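Local coordinates for esterase (Thermotoga maritima, PDB 3DOH), which probably hydrolyses carboxylic esters, as a thermostable alpha/beta-hydrolase esterase that carries an immunoglobulin-like domain at its N-terminal end, at residues L108-Q114 and E127-Q133. Sequence-based numbering, arbitrary orientation.
Sequences LDYIVSQ and EPFTSKQ
V112 and S131 form one of two hydrogen-bonded pairs joining strand 110-114 to the start of strand 129-139; the short segment axes run antiparallel, 165° between their directions. V112 N to S131 O measures 2.7 Å, with an N-H...O angle of 159° and the donor close to the C=O line, whereas the return bond from S131 N to V112 O is weak at 3.0 Å. At the other pair, Q114 N reaches F129 O at 3.1 Å, and F129 N returns to Q114 O in the carbonyl plane, on a lone pair. Between them lies the non-hydrogen-bonded pair S113 and T130, where CA-H...O contacts supplement the conventional bonds: T130 CA stands 3.4 Å from V112 O.

Hydroxyl contacts lie on the face of I111, S113 and T130. S113 OG and T130 OG1 are hydrogen-bonded at 2.8 Å, and a water may bridge T130 OG1 and Q114 O. T130 OG1 lies beside the backbone N, leaving T130 CG2 anti to it and 3.5 Å from I111 CD1. L115 of a second subunit packs on both I111 and T130.

The face of V112, Q114, S131 and F129 mixes apolar and polar groups. F129 has CG between its backbone N and carbonyl carbon (chi1 81°), which folds the ring back over the strand pair: Q114 N lies over one ring face, and Q114 CB lies 3.9 Å from F129 CE2. The Q114 amide stands perpendicular to the ring; its NE2 bonds to V116 O and V126 O, and its OE1 to Y29 OH. V112 and F129 also meet strand 19-29, within the Ig-like domain.

The chemistry is thus two-sided: backbone bonds set the strand pairing, a face with the F129 ring, V112 and the hydrogen-bonded Q114 amide turns toward strand 19-29, and a face of hydroxyls and methyls meets the neighbouring subunit.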
loop_
_atom_site.group_PDB
_atom_site.type_symbol
_atom_site.label_atom_id
_atom_site.label_comp_id
_atom_site.label_asym_id
_atom_site.label_seq_id
_atom_site.Cartn_x
_atom_site.Cartn_y
_atom_site.Cartn_z
ATOM N N LEU A 108 0.231 2.007 -36.458
ATOM C CA LEU A 108 -0.567 2.386 -35.276
ATOM C C LEU A 108 -2.026 2.047 -35.416
ATOM O O LEU A 108 -2.621 2.327 -36.442
ATOM C CB LEU A 108 -0.413 3.878 -34.939
ATOM C CG LEU A 108 0.940 4.236 -34.334
ATOM C CD1 LEU A 108 1.071 5.748 -34.125
ATOM C CD2 LEU A 108 1.103 3.440 -33.033
ATOM N N ASP A 109 -2.595 1.530 -34.336
ATOM C CA ASP A 109 -3.878 0.917 -34.366
ATOM C C ASP A 109 -4.768 1.141 -33.110
ATOM O O ASP A 109 -4.637 0.460 -32.072
ATOM C CB ASP A 109 -3.634 -0.551 -34.559
ATOM C CG ASP A 109 -4.531 -1.130 -35.581
ATOM O OD1 ASP A 109 -5.755 -0.877 -35.475
ATOM O OD2 ASP A 109 -4.008 -1.813 -36.494
ATOM N N TYR A 110 -5.707 2.069 -33.236
ATOM C CA TYR A 110 -6.414 2.587 -32.110
ATOM C C TYR A 110 -7.885 2.586 -32.336
ATOM O O TYR A 110 -8.369 2.780 -33.451
ATOM C CB TYR A 110 -6.002 4.020 -31.870
ATOM C CG TYR A 110 -4.810 4.169 -30.988
ATOM C CD1 TYR A 110 -3.562 3.643 -31.358
ATOM C CD2 TYR A 110 -4.904 4.861 -29.780
ATOM C CE1 TYR A 110 -2.442 3.811 -30.535
ATOM C CE2 TYR A 110 -3.800 5.029 -28.955
ATOM C CZ TYR A 110 -2.583 4.513 -29.334
ATOM O OH TYR A 110 -1.508 4.673 -28.493
ATOM N N ILE A 111 -8.613 2.400 -31.251
ATOM C CA ILE A 111 -10.021 2.656 -31.281
ATOM C C ILE A 111 -10.348 3.544 -30.100
ATOM O O ILE A 111 -9.749 3.395 -29.022
ATOM C CB ILE A 111 -10.836 1.356 -31.385
ATOM C CG1 ILE A 111 -12.330 1.601 -31.221
ATOM C CG2 ILE A 111 -10.340 0.312 -30.424
ATOM C CD1 ILE A 111 -13.105 0.331 -31.655
ATOM N N VAL A 112 -11.261 4.480 -30.352
ATOM C CA VAL A 112 -11.583 5.532 -29.461
ATOM C C VAL A 112 -13.074 5.564 -29.293
ATOM O O VAL A 112 -13.815 5.329 -30.262
ATOM C CB VAL A 112 -11.173 6.869 -30.069
ATOM C CG1 VAL A 112 -11.587 8.063 -29.163
ATOM C CG2 VAL A 112 -9.702 6.883 -30.312
ATOM N N SER A 113 -13.522 5.891 -28.077
ATOM C CA SER A 113 -14.933 6.089 -27.838
ATOM C C SER A 113 -15.332 7.279 -26.999
ATOM O O SER A 113 -14.733 7.575 -25.965
ATOM C CB SER A 113 -15.514 4.869 -27.177
ATOM O OG SER A 113 -15.886 3.969 -28.169
ATOM N N GLN A 114 -16.399 7.922 -27.442
ATOM C CA GLN A 114 -17.181 8.739 -26.563
ATOM C C GLN A 114 -18.282 7.884 -26.039
ATOM O O GLN A 114 -19.074 7.410 -26.805
ATOM C CB GLN A 114 -17.785 9.892 -27.314
ATOM C CG GLN A 114 -18.472 10.824 -26.398
ATOM C CD GLN A 114 -19.492 11.575 -27.135
ATOM O OE1 GLN A 114 -19.196 12.124 -28.188
ATOM N NE2 GLN A 114 -20.720 11.594 -26.619
ATOM N N GLU A 127 -24.243 12.332 -29.554
ATOM C CA GLU A 127 -24.436 10.969 -29.086
ATOM C C GLU A 127 -23.116 10.181 -29.105
ATOM O O GLU A 127 -22.203 10.499 -29.880
ATOM C CB GLU A 127 -25.557 10.265 -29.887
ATOM C CG GLU A 127 -26.989 10.847 -29.661
ATOM C CD GLU A 127 -27.561 10.604 -28.238
ATOM O OE1 GLU A 127 -27.578 9.440 -27.790
ATOM O OE2 GLU A 127 -28.000 11.573 -27.562
ATOM N N PRO A 128 -22.989 9.182 -28.209
ATOM C CA PRO A 128 -21.868 8.233 -28.225
ATOM C C PRO A 128 -21.457 7.717 -29.634
ATOM O O PRO A 128 -22.314 7.491 -30.501
ATOM C CB PRO A 128 -22.398 7.087 -27.382
ATOM C CG PRO A 128 -23.312 7.730 -26.411
ATOM C CD PRO A 128 -23.904 8.932 -27.083
ATOM N N PHE A 129 -20.152 7.562 -29.857
ATOM C CA PHE A 129 -19.624 6.978 -31.098
ATOM C C PHE A 129 -18.391 6.152 -30.776
ATOM O O PHE A 129 -17.787 6.313 -29.725
ATOM C CB PHE A 129 -19.272 8.065 -32.147
ATOM C CG PHE A 129 -17.927 8.722 -31.918
ATOM C CD1 PHE A 129 -16.738 8.123 -32.409
ATOM C CD2 PHE A 129 -17.832 9.905 -31.182
ATOM C CE1 PHE A 129 -15.514 8.706 -32.186
ATOM C CE2 PHE A 129 -16.614 10.478 -30.935
ATOM C CZ PHE A 129 -15.454 9.892 -31.447
ATOM N N THR A 130 -18.002 5.290 -31.699
ATOM C CA THR A 130 -16.798 4.491 -31.552
ATOM C C THR A 130 -16.161 4.443 -32.906
ATOM O O THR A 130 -16.855 4.463 -33.904
ATOM C CB THR A 130 -17.117 3.084 -31.118
ATOM O OG1 THR A 130 -17.909 3.146 -29.938
ATOM C CG2 THR A 130 -15.847 2.307 -30.816
ATOM N N SER A 131 -14.833 4.378 -32.940
ATOM C CA SER A 131 -14.085 4.615 -34.169
ATOM C C SER A 131 -12.628 4.180 -34.032
ATOM O O SER A 131 -11.997 4.404 -32.999
ATOM C CB SER A 131 -14.157 6.092 -34.564
ATOM O OG SER A 131 -13.430 6.337 -35.756
ATOM N N LYS A 132 -12.100 3.557 -35.082
ATOM C CA LYS A 132 -10.640 3.535 -35.327
ATOM C C LYS A 132 -10.179 5.000 -35.521
ATOM O O LYS A 132 -11.014 5.909 -35.612
ATOM C CB LYS A 132 -10.303 2.673 -36.551
ATOM C CG LYS A 132 -10.278 1.151 -36.304
ATOM C CD LYS A 132 -10.993 0.421 -37.471
ATOM C CE LYS A 132 -10.723 -1.132 -37.572
ATOM N NZ LYS A 132 -10.972 -1.966 -36.305
ATOM N N GLN A 133 -8.870 5.244 -35.528
ATOM C CA GLN A 133 -8.355 6.578 -35.841
ATOM C C GLN A 133 -8.415 6.835 -37.350
ATOM O O GLN A 133 -8.545 5.915 -38.145
ATOM C CB GLN A 133 -6.915 6.725 -35.385
ATOM C CG GLN A 133 -5.899 6.106 -36.306
ATOM C CD GLN A 133 -5.613 4.673 -35.938
ATOM O OE1 GLN A 133 -4.648 4.086 -36.412
ATOM N NE2 GLN A 133 -6.433 4.099 -35.070
HETATM O O HOH W 1 -19.381 4.742 -28.155
#